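PDB 2DQL: Pex protein from Anabaena sp. PCC 7120, which is associated with the cyanobacterial circadian clock and, as a PadR-like member of the helix-turn-helix clan, probably binds DNA to regulate transcription. Local coordinates for residues Glu21-Tyr26 with Tyr60-Phe65; Leu28-Leu31 with Glu35-Gly38; Gly74-Lys77 with Gly83-Arg86. All coordinates share one frame; numbering follows the deposited sequence.

Contact 1: Glu21-Tyr26 with Tyr60-Phe65; sequences EVAICY and YSAIKF
Ile24 and Ala62 bring the backbones of segments 21-26 and 60-65 nearest, CA to CA, with Phe65 one turn further along the second. Following Ile24 outward from CB shows how one branched side chain can fill such a crossing. With CG1 anti to the carbonyl carbon (chi1 -71°), the longer branch runs across the gap, and CG1 settles on the methyl of Ala62, 3.8 Å from its CB. The shorter branch, CG2, comes less close to the ring, 4.1 Å from Phe65 CD2. The tip is in the tightest spot: CD1 lies 3.4 Å from Phe65 CD2 and over one ring face, 3.8 Å from the ring centroid, in a CH-pi contact. The two side chains cross at about a right angle. Beside them, Ala23 CB faces Ala62 CB at 4.3 Å, and the axes of the two short segments approach to 8.8 Å, crossing at -67°. An alanine in place of Ile24 would take away both branches and would probably leave the Phe65 ring without its facing methyl and freer to shift. All four touching residues are buried. Helix 20-31 turns its other side, through Val22 and Cys25, to helix 96-112, while helix 56-68 is the third helix of the winged-helix core; Ile6 of the second subunit packs against both Cys25 and Phe65.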
ATOM      1  N   GLU A  21      -3.699 -10.739  -1.951  1.00 18.71           N
ATOM      2  CA  GLU A  21      -3.085 -11.675  -2.880  1.00 18.54           C
ATOM      3  C   GLU A  21      -1.742 -12.197  -2.389  1.00 17.84           C
ATOM      4  O   GLU A  21      -1.464 -13.395  -2.480  1.00 17.91           O
ATOM      5  CB  GLU A  21      -2.925 -11.024  -4.259  1.00 18.96           C
ATOM      6  CG  GLU A  21      -4.247 -10.647  -4.918  1.00 20.90           C
ATOM      7  CD  GLU A  21      -4.714  -9.231  -4.594  1.00 21.59           C
ATOM      8  OE1 GLU A  21      -4.440  -8.726  -3.484  1.00 21.93           O
ATOM      9  OE2 GLU A  21      -5.377  -8.627  -5.462  1.00 23.54           O
ATOM     10  N   VAL A  22      -0.912 -11.303  -1.863  1.00 17.11           N
ATOM     11  CA  VAL A  22       0.401 -11.687  -1.366  1.00 17.00           C
ATOM     12  C   VAL A  22       0.280 -12.454  -0.046  1.00 16.42           C
ATOM     13  O   VAL A  22       0.962 -13.452   0.160  1.00 16.31           O
ATOM     14  CB  VAL A  22       1.302 -10.450  -1.158  1.00 17.42           C
ATOM     15  CG1 VAL A  22       2.653 -10.876  -0.588  1.00 18.10           C
ATOM     16  CG2 VAL A  22       1.494  -9.722  -2.493  1.00 17.88           C
ATOM     17  N   ALA A  23      -0.600 -11.996   0.837  1.00 15.78           N
ATOM     18  CA  ALA A  23      -0.789 -12.662   2.128  1.00 15.46           C
ATOM     19  C   ALA A  23      -1.236 -14.112   1.949  1.00 15.18           C
ATOM     20  O   ALA A  23      -0.826 -14.991   2.709  1.00 15.08           O
ATOM     21  CB  ALA A  23      -1.809 -11.901   2.960  1.00 15.05           C
ATOM     22  N   ILE A  24      -2.080 -14.359   0.952  1.00 14.91           N
ATOM     23  CA  ILE A  24      -2.559 -15.713   0.693  1.00 14.64           C
ATOM     24  C   ILE A  24      -1.374 -16.631   0.381  1.00 14.44           C
ATOM     25  O   ILE A  24      -1.286 -17.742   0.902  1.00 13.97           O
ATOM     26  CB  ILE A  24      -3.549 -15.729  -0.491  1.00 14.75           C
ATOM     27  CG1 ILE A  24      -4.872 -15.074  -0.073  1.00 14.98           C
ATOM     28  CG2 ILE A  24      -3.769 -17.157  -0.981  1.00 15.31           C
ATOM     29  CD1 ILE A  24      -5.829 -14.833  -1.245  1.00 15.63           C
ATOM     30  N   CYS A  25      -0.459 -16.160  -0.462  1.00 14.17           N
ATOM     31  CA  CYS A  25       0.708 -16.956  -0.825  1.00 13.97           C
ATOM     32  C   CYS A  25       1.651 -17.135   0.365  1.00 13.70           C
ATOM     33  O   CYS A  25       2.199 -18.218   0.573  1.00 13.52           O
ATOM     34  CB  CYS A  25       1.445 -16.301  -1.995  1.00 15.02           C
ATOM     35  SG  CYS A  25       0.432 -16.192  -3.480  1.00 16.29           S
ATOM     36  N   TYR A  26       1.831 -16.074   1.147  1.00 13.40           N
ATOM     37  CA  TYR A  26       2.687 -16.143   2.329  1.00 13.14           C
ATOM     38  C   TYR A  26       2.120 -17.161   3.323  1.00 12.84           C
ATOM     39  O   TYR A  26       2.847 -18.001   3.858  1.00 12.20           O
ATOM     40  CB  TYR A  26       2.784 -14.772   3.008  1.00 14.40           C
ATOM     41  CG  TYR A  26       3.230 -14.853   4.453  1.00 14.52           C
ATOM     42  CD1 TYR A  26       4.503 -15.305   4.790  1.00 15.13           C
ATOM     43  CD2 TYR A  26       2.342 -14.550   5.487  1.00 15.48           C
ATOM     44  CE1 TYR A  26       4.881 -15.464   6.124  1.00 15.35           C
ATOM     45  CE2 TYR A  26       2.705 -14.707   6.816  1.00 15.89           C
ATOM     46  CZ  TYR A  26       3.972 -15.167   7.129  1.00 15.84           C
ATOM     47  OH  TYR A  26       4.315 -15.351   8.445  1.00 17.24           O
ATOM     48  N   TYR A  60      -7.301 -12.243   7.955  1.00 17.63           N
ATOM     49  CA  TYR A  60      -8.553 -12.988   7.935  1.00 18.01           C
ATOM     50  C   TYR A  60      -9.259 -12.834   6.592  1.00 17.48           C
ATOM     51  O   TYR A  60     -10.096 -13.709   6.238  1.00 17.33           O
ATOM     52  CB  TYR A  60      -9.308 -12.791   9.251  1.00 19.45           C
ATOM     53  CG  TYR A  60      -8.671 -13.484  10.434  1.00 20.26           C
ATOM     54  CD1 TYR A  60      -8.822 -14.852  10.626  1.00 20.87           C
ATOM     55  CD2 TYR A  60      -7.919 -12.773  11.358  1.00 20.75           C
ATOM     56  CE1 TYR A  60      -8.240 -15.489  11.704  1.00 21.32           C
ATOM     57  CE2 TYR A  60      -7.334 -13.404  12.440  1.00 21.14           C
ATOM     58  CZ  TYR A  60      -7.498 -14.761  12.609  1.00 21.40           C
ATOM     59  OH  TYR A  60      -6.917 -15.391  13.685  1.00 22.12           O
ATOM     60  N   SER A  61      -8.917 -11.864   5.753  1.00 17.40           N
ATOM     61  CA  SER A  61      -9.494 -11.802   4.416  1.00 16.94           C
ATOM     62  C   SER A  61      -8.867 -12.975   3.660  1.00 16.43           C
ATOM     63  O   SER A  61      -9.521 -13.640   2.860  1.00 16.69           O
ATOM     64  CB  SER A  61      -9.137 -10.487   3.711  1.00 17.79           C
ATOM     65  OG  SER A  61      -9.795  -9.384   4.311  1.00 18.73           O
ATOM     66  N   ALA A  62      -7.589 -13.227   3.938  1.00 15.89           N
ATOM     67  CA  ALA A  62      -6.855 -14.317   3.304  1.00 15.37           C
ATOM     68  C   ALA A  62      -7.362 -15.670   3.795  1.00 15.58           C
ATOM     69  O   ALA A  62      -7.540 -16.595   3.006  1.00 14.98           O
ATOM     70  CB  ALA A  62      -5.373 -14.183   3.596  1.00 15.23           C
ATOM     71  N   ILE A  63      -7.587 -15.777   5.101  1.00 15.64           N
ATOM     72  CA  ILE A  63      -8.092 -17.027   5.671  1.00 15.79           C
ATOM     73  C   ILE A  63      -9.464 -17.334   5.081  1.00 16.36           C
ATOM     74  O   ILE A  63      -9.768 -18.482   4.760  1.00 15.96           O
ATOM     75  CB  ILE A  63      -8.192 -16.947   7.211  1.00 16.16           C
ATOM     76  CG1 ILE A  63      -6.794 -16.911   7.829  1.00 16.53           C
ATOM     77  CG2 ILE A  63      -8.958 -18.147   7.748  1.00 15.86           C
ATOM     78  CD1 ILE A  63      -5.975 -18.169   7.606  1.00 17.42           C
ATOM     79  N   LYS A  64     -10.295 -16.306   4.937  1.00 16.41           N
ATOM     80  CA  LYS A  64     -11.617 -16.498   4.360  1.00 16.96           C
ATOM     81  C   LYS A  64     -11.471 -17.077   2.956  1.00 17.21           C
ATOM     82  O   LYS A  64     -12.128 -18.054   2.605  1.00 17.55           O
ATOM     83  CB  LYS A  64     -12.372 -15.169   4.297  1.00 16.92           C
ATOM     84  CG  LYS A  64     -13.712 -15.266   3.599  1.00 18.03           C
ATOM     85  CD  LYS A  64     -14.452 -13.944   3.694  1.00 18.68           C
ATOM     86  CE  LYS A  64     -15.913 -14.081   3.310  1.00 20.09           C
ATOM     87  NZ  LYS A  64     -16.146 -14.842   2.070  1.00 20.75           N
ATOM     88  N   PHE A  65     -10.602 -16.470   2.153  1.00 17.25           N
ATOM     89  CA  PHE A  65     -10.379 -16.950   0.796  1.00 17.53           C
ATOM     90  C   PHE A  65      -9.961 -18.418   0.807  1.00 17.54           C
ATOM     91  O   PHE A  65     -10.530 -19.241   0.088  1.00 17.57           O
ATOM     92  CB  PHE A  65      -9.277 -16.142   0.109  1.00 18.32           C
ATOM     93  CG  PHE A  65      -8.898 -16.675  -1.239  1.00 18.96           C
ATOM     94  CD1 PHE A  65      -9.621 -16.316  -2.370  1.00 20.07           C
ATOM     95  CD2 PHE A  65      -7.838 -17.570  -1.372  1.00 19.09           C
ATOM     96  CE1 PHE A  65      -9.294 -16.842  -3.620  1.00 20.26           C
ATOM     97  CE2 PHE A  65      -7.504 -18.103  -2.613  1.00 19.85           C
ATOM     98  CZ  PHE A  65      -8.236 -17.737  -3.742  1.00 20.35           C
TER

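Contact 2: Leu28-Leu31 with Glu35-Gly38; sequences LYVL and ESYG
Leu31 and Val30, in the last turn of helix 20-31, close on Ser36 in the connection that leads to helix 38-48. Leu31 does so with one methyl. Its CG stands anti to the carbonyl carbon (chi1 -66°), and from there CD2 reaches the backbone of the returning chain, 3.6 Å from Ser36 N and 3.7 Å from Ser36 CB. Val30 meets the same carbon more loosely, its CG1 lying 4.1 Å from Ser36 CB, so that both methyls come at the serine methylene from the side of helix 20-31. The hydroxyl goes elsewhere: OG, anti to the backbone N (chi1 -169°), is hydrogen-bonded to Glu40 OE1 in the first turn of helix 38-48, which satisfies a polar group in buried surroundings. This is the link between the first two helices of a winged helix-turn-helix domain, where an extended piece of chain commonly runs beside the wing strands; here Ser36 makes backbone hydrogen bonds with Tyr89 of strand 86-91. Just after it, Tyr37 takes the N-cap position of helix 38-48. Glu35 directs its CB away from helix 20-31, and its carboxylate turns to the wing, where OE1 is hydrogen-bonded to both Tyr75 OH and Gln90 NE2.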
ATOM      1  N   LEU A  28       0.181 -19.746   2.777  1.00 13.00           N
ATOM      2  CA  LEU A  28       0.362 -21.116   2.290  1.00 13.11           C
ATOM      3  C   LEU A  28       1.820 -21.542   2.423  1.00 13.77           C
ATOM      4  O   LEU A  28       2.108 -22.701   2.724  1.00 13.95           O
ATOM      5  CB  LEU A  28      -0.101 -21.241   0.842  1.00 13.29           C
ATOM      6  CG  LEU A  28      -1.619 -21.189   0.677  1.00 13.58           C
ATOM      7  CD1 LEU A  28      -1.974 -21.152  -0.800  1.00 14.19           C
ATOM      8  CD2 LEU A  28      -2.244 -22.402   1.352  1.00 14.24           C
ATOM      9  N   TYR A  29       2.739 -20.607   2.187  1.00 13.75           N
ATOM     10  CA  TYR A  29       4.165 -20.883   2.331  1.00 14.41           C
ATOM     11  C   TYR A  29       4.449 -21.385   3.754  1.00 13.96           C
ATOM     12  O   TYR A  29       5.169 -22.373   3.952  1.00 13.77           O
ATOM     13  CB  TYR A  29       4.963 -19.604   2.063  1.00 15.39           C
ATOM     14  CG  TYR A  29       6.389 -19.645   2.567  1.00 17.09           C
ATOM     15  CD1 TYR A  29       7.361 -20.394   1.911  1.00 17.71           C
ATOM     16  CD2 TYR A  29       6.760 -18.940   3.711  1.00 17.78           C
ATOM     17  CE1 TYR A  29       8.675 -20.441   2.383  1.00 18.58           C
ATOM     18  CE2 TYR A  29       8.067 -18.979   4.191  1.00 19.08           C
ATOM     19  CZ  TYR A  29       9.015 -19.732   3.521  1.00 18.94           C
ATOM     20  OH  TYR A  29      10.307 -19.774   3.998  1.00 20.40           O
ATOM     21  N   VAL A  30       3.880 -20.704   4.745  1.00 13.37           N
ATOM     22  CA  VAL A  30       4.084 -21.097   6.137  1.00 13.19           C
ATOM     23  C   VAL A  30       3.384 -22.411   6.465  1.00 12.87           C
ATOM     24  O   VAL A  30       3.980 -23.291   7.082  1.00 12.30           O
ATOM     25  CB  VAL A  30       3.561 -20.026   7.125  1.00 13.40           C
ATOM     26  CG1 VAL A  30       3.666 -20.545   8.565  1.00 13.42           C
ATOM     27  CG2 VAL A  30       4.364 -18.738   6.981  1.00 13.82           C
ATOM     28  N   LEU A  31       2.120 -22.540   6.060  1.00 12.49           N
ATOM     29  CA  LEU A  31       1.356 -23.752   6.354  1.00 13.13           C
ATOM     30  C   LEU A  31       1.960 -25.016   5.747  1.00 13.17           C
ATOM     31  O   LEU A  31       1.776 -26.118   6.279  1.00 13.71           O
ATOM     32  CB  LEU A  31      -0.104 -23.581   5.908  1.00 12.78           C
ATOM     33  CG  LEU A  31      -0.889 -22.510   6.682  1.00 12.73           C
ATOM     34  CD1 LEU A  31      -2.364 -22.550   6.272  1.00 13.10           C
ATOM     35  CD2 LEU A  31      -0.768 -22.747   8.189  1.00 13.85           C
ATOM     36  N   GLU A  35       1.355 -26.876  10.553  1.00 15.96           N
ATOM     37  CA  GLU A  35       0.201 -26.134  11.043  1.00 16.53           C
ATOM     38  C   GLU A  35       0.593 -24.864  11.767  1.00 16.49           C
ATOM     39  O   GLU A  35       1.624 -24.801  12.436  1.00 16.37           O
ATOM     40  CB  GLU A  35      -0.645 -27.007  11.977  1.00 17.81           C
ATOM     41  CG  GLU A  35       0.092 -27.491  13.213  1.00 20.27           C
ATOM     42  CD  GLU A  35      -0.833 -28.142  14.222  1.00 21.82           C
ATOM     43  OE1 GLU A  35      -1.911 -28.622  13.816  1.00 23.28           O
ATOM     44  OE2 GLU A  35      -0.476 -28.184  15.419  1.00 23.78           O
ATOM     45  N   SER A  36      -0.240 -23.843  11.625  1.00 16.03           N
ATOM     46  CA  SER A  36       0.029 -22.577  12.279  1.00 15.97           C
ATOM     47  C   SER A  36      -1.282 -21.956  12.713  1.00 16.27           C
ATOM     48  O   SER A  36      -2.346 -22.561  12.575  1.00 15.82           O
ATOM     49  CB  SER A  36       0.779 -21.635  11.331  1.00 16.27           C
ATOM     50  OG  SER A  36       1.271 -20.505  12.033  1.00 16.40           O
ATOM     51  N   TYR A  37      -1.202 -20.740  13.233  1.00 16.23           N
ATOM     52  CA  TYR A  37      -2.381 -20.036  13.702  1.00 16.71           C
ATOM     53  C   TYR A  37      -2.230 -18.543  13.439  1.00 16.94           C
ATOM     54  O   TYR A  37      -1.125 -18.062  13.214  1.00 16.89           O
ATOM     55  CB  TYR A  37      -2.608 -20.324  15.195  1.00 17.12           C
ATOM     56  CG  TYR A  37      -1.416 -20.085  16.101  1.00 17.93           C
ATOM     57  CD1 TYR A  37      -1.373 -18.978  16.954  1.00 18.41           C
ATOM     58  CD2 TYR A  37      -0.351 -20.983  16.139  1.00 18.39           C
ATOM     59  CE1 TYR A  37      -0.298 -18.777  17.825  1.00 19.03           C
ATOM     60  CE2 TYR A  37       0.727 -20.790  17.005  1.00 19.38           C
ATOM     61  CZ  TYR A  37       0.745 -19.687  17.844  1.00 19.77           C
ATOM     62  OH  TYR A  37       1.804 -19.507  18.712  1.00 21.04           O
ATOM     63  N   GLY A  38      -3.349 -17.826  13.467  1.00 17.11           N
ATOM     64  CA  GLY A  38      -3.348 -16.397  13.184  1.00 17.60           C
ATOM     65  C   GLY A  38      -2.263 -15.526  13.790  1.00 18.19           C
ATOM     66  O   GLY A  38      -1.498 -14.875  13.072  1.00 18.02           O
TER

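Contact 3: Gly74-Lys77 with Gly83-Arg86; sequences GYWK and GRPR. With PO4 (phosphate ion), chain C.
Lys77 and Arg86 form an antiparallel hydrogen-bonded pair, closed by two backbone bonds. The amide of Arg86 gives a nearly straight bond (171°) to Lys77 O at 2.7 Å, in the carbonyl plane; the return bond, from Lys77 N to Arg86 O, is 2.8 Å long, its donor tilted somewhat from the plane of the Arg86 carbonyl. Among the side chains, Arg86 holds a bound phosphate. Its NE donates to phosphate O2 at 2.9 Å and 173°, the oxygen lying at the edge of the guanidinium and in its plane. A bend in the arginine chain (chi3 -78°) folds NE back so that the oxygen is flanked by CG as well, at 3.7 Å from Arg86 CG. Thr39 OG1 and Arg82 NH2 also bind the ion, and phosphate O3 sits over one face of the Arg84 guanidinium without a hydrogen bond to it. The ion probably came from the crystallisation liquor, yet its place between the wing and the start of helix 38-48 is consistent with a site for a DNA backbone phosphate. Arg84 NH1 makes a weak, strongly bent bond to Pro85 O. Further out lies the indole of Trp76, which packs on the proline ring and the Arg86 backbone carbonyl: CE3 is 3.8 Å from Pro85 CG and 3.7 Å from Arg86 C. Arg84 NH1 stands near the edge of the indole, and Arg87 makes a cation-pi contact with it. Strands 72-77 and 86-91 form the hairpin of the wing, and this pair stands where the loop enters the second strand. On the face carrying Lys77 and Arg86 the hairpin meets the connection before helix 38-48, where Arg86 makes a cation-pi contact with Tyr37.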
ATOM      1  N   GLY A  74      -9.417 -25.915   9.255  1.00 16.91           N
ATOM      2  CA  GLY A  74      -9.187 -25.342  10.562  1.00 16.95           C
ATOM      3  C   GLY A  74      -9.748 -26.263  11.624  1.00 17.58           C
ATOM      4  O   GLY A  74     -10.681 -27.016  11.354  1.00 17.55           O
ATOM      5  N   TYR A  75      -9.168 -26.220  12.818  1.00 18.05           N
ATOM      6  CA  TYR A  75      -9.642 -27.041  13.924  1.00 18.98           C
ATOM      7  C   TYR A  75      -9.201 -26.411  15.239  1.00 19.38           C
ATOM      8  O   TYR A  75      -8.287 -25.587  15.264  1.00 18.74           O
ATOM      9  CB  TYR A  75      -9.109 -28.477  13.798  1.00 19.52           C
ATOM     10  CG  TYR A  75      -7.688 -28.678  14.269  1.00 20.72           C
ATOM     11  CD1 TYR A  75      -7.416 -29.018  15.594  1.00 21.28           C
ATOM     12  CD2 TYR A  75      -6.615 -28.527  13.395  1.00 20.97           C
ATOM     13  CE1 TYR A  75      -6.112 -29.205  16.038  1.00 21.64           C
ATOM     14  CE2 TYR A  75      -5.302 -28.710  13.829  1.00 21.29           C
ATOM     15  CZ  TYR A  75      -5.060 -29.049  15.152  1.00 21.44           C
ATOM     16  OH  TYR A  75      -3.773 -29.227  15.595  1.00 22.30           O
ATOM     17  N   TRP A  76      -9.865 -26.786  16.331  1.00 20.27           N
ATOM     18  CA  TRP A  76      -9.535 -26.246  17.643  1.00 21.83           C
ATOM     19  C   TRP A  76      -8.533 -27.105  18.388  1.00 23.07           C
ATOM     20  O   TRP A  76      -8.695 -28.323  18.481  1.00 23.50           O
ATOM     21  CB  TRP A  76     -10.796 -26.109  18.498  1.00 21.77           C
ATOM     22  CG  TRP A  76     -11.698 -25.025  18.050  1.00 22.49           C
ATOM     23  CD1 TRP A  76     -12.875 -25.161  17.373  1.00 22.55           C
ATOM     24  CD2 TRP A  76     -11.495 -23.621  18.231  1.00 22.92           C
ATOM     25  NE1 TRP A  76     -13.418 -23.926  17.120  1.00 22.92           N
ATOM     26  CE2 TRP A  76     -12.592 -22.963  17.635  1.00 23.04           C
ATOM     27  CE3 TRP A  76     -10.489 -22.853  18.836  1.00 22.82           C
ATOM     28  CZ2 TRP A  76     -12.717 -21.567  17.631  1.00 23.55           C
ATOM     29  CZ3 TRP A  76     -10.611 -21.467  18.833  1.00 23.25           C
ATOM     30  CH2 TRP A  76     -11.718 -20.839  18.232  1.00 23.17           C
ATOM     31  N   LYS A  77      -7.508 -26.463  18.934  1.00 24.06           N
ATOM     32  CA  LYS A  77      -6.478 -27.176  19.672  1.00 25.60           C
ATOM     33  C   LYS A  77      -6.410 -26.699  21.118  1.00 26.42           C
ATOM     34  O   LYS A  77      -6.396 -25.498  21.386  1.00 25.91           O
ATOM     35  CB  LYS A  77      -5.124 -26.970  18.993  1.00 25.97           C
ATOM     36  CG  LYS A  77      -3.981 -27.730  19.636  1.00 27.45           C
ATOM     37  CD  LYS A  77      -2.688 -27.515  18.865  1.00 28.06           C
ATOM     38  CE  LYS A  77      -1.558 -28.359  19.435  1.00 29.25           C
ATOM     39  NZ  LYS A  77      -0.275 -28.118  18.714  1.00 29.99           N
ATOM     40  N   GLY A  83      -6.338 -21.950  29.331  1.00 29.70           N
ATOM     41  CA  GLY A  83      -7.753 -22.242  29.215  1.00 28.47           C
ATOM     42  C   GLY A  83      -8.336 -22.048  27.825  1.00 27.48           C
ATOM     43  O   GLY A  83      -9.097 -22.890  27.356  1.00 27.71           O
ATOM     44  N   ARG A  84      -7.984 -20.950  27.165  1.00 26.43           N
ATOM     45  CA  ARG A  84      -8.511 -20.667  25.829  1.00 25.68           C
ATOM     46  C   ARG A  84      -7.908 -21.564  24.761  1.00 24.79           C
ATOM     47  O   ARG A  84      -6.686 -21.663  24.642  1.00 24.85           O
ATOM     48  CB  ARG A  84      -8.253 -19.205  25.444  1.00 25.73           C
ATOM     49  CG  ARG A  84      -8.850 -18.782  24.092  1.00 26.03           C
ATOM     50  CD  ARG A  84      -8.313 -17.416  23.677  1.00 27.08           C
ATOM     51  NE  ARG A  84      -8.945 -16.823  22.491  1.00 27.14           N
ATOM     52  CZ  ARG A  84      -8.903 -17.324  21.255  1.00 28.08           C
ATOM     53  NH1 ARG A  84      -8.264 -18.458  20.999  1.00 27.67           N
ATOM     54  NH2 ARG A  84      -9.480 -16.663  20.256  1.00 28.03           N
ATOM     55  N   PRO A  85      -8.760 -22.240  23.970  1.00 23.79           N
ATOM     56  CA  PRO A  85      -8.235 -23.110  22.918  1.00 23.29           C
ATOM     57  C   PRO A  85      -7.654 -22.237  21.811  1.00 22.80           C
ATOM     58  O   PRO A  85      -7.888 -21.026  21.772  1.00 22.53           O
ATOM     59  CB  PRO A  85      -9.466 -23.894  22.470  1.00 23.50           C
ATOM     60  CG  PRO A  85     -10.572 -22.919  22.681  1.00 23.66           C
ATOM     61  CD  PRO A  85     -10.230 -22.309  24.027  1.00 23.41           C
ATOM     62  N   ARG A  86      -6.899 -22.856  20.915  1.00 22.39           N
ATOM     63  CA  ARG A  86      -6.264 -22.144  19.816  1.00 21.94           C
ATOM     64  C   ARG A  86      -6.769 -22.668  18.473  1.00 21.53           C
ATOM     65  O   ARG A  86      -6.849 -23.874  18.263  1.00 21.25           O
ATOM     66  CB  ARG A  86      -4.746 -22.321  19.933  1.00 22.30           C
ATOM     67  CG  ARG A  86      -3.926 -21.786  18.780  1.00 22.25           C
ATOM     68  CD  ARG A  86      -2.439 -21.909  19.099  1.00 22.78           C
ATOM     69  NE  ARG A  86      -1.994 -20.859  20.011  1.00 23.06           N
ATOM     70  CZ  ARG A  86      -0.805 -20.838  20.606  1.00 23.54           C
ATOM     71  NH1 ARG A  86       0.064 -21.818  20.395  1.00 23.83           N
ATOM     72  NH2 ARG A  86      -0.481 -19.827  21.402  1.00 23.98           N
TER
HETATM   73  P   PO4 C 201      -4.083 -17.436  19.975  0.75 31.12           P
HETATM   74  O1  PO4 C 201      -2.874 -16.640  19.648  0.75 31.19           O
HETATM   75  O2  PO4 C 201      -3.679 -18.637  20.748  0.75 30.95           O
HETATM   76  O3  PO4 C 201      -5.023 -16.633  20.791  0.75 31.42           O
HETATM   77  O4  PO4 C 201      -4.769 -17.862  18.721  0.75 31.45           O

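The three contacts trace a winged helix from its core to its wing. Contacts 1 and 2 share helix 20-31 and have centres 11 Å apart; along the chain, contact 2 is nested within the loop that contact 1 closes, and Tyr60 OH packs against Gly38 CA between them. Contact 3 follows in series, in the hairpin after helix 56-68. Its centre is 15 Å from that of contact 2, which it touches through the Glu35 carboxylate and Tyr37, and 21 Å from that of contact 1, which it does not touch. Contact 2 thus bridges a buried helical core and an arginine-rich wing which, with helix 56-68, probably faces DNA, as in related proteins.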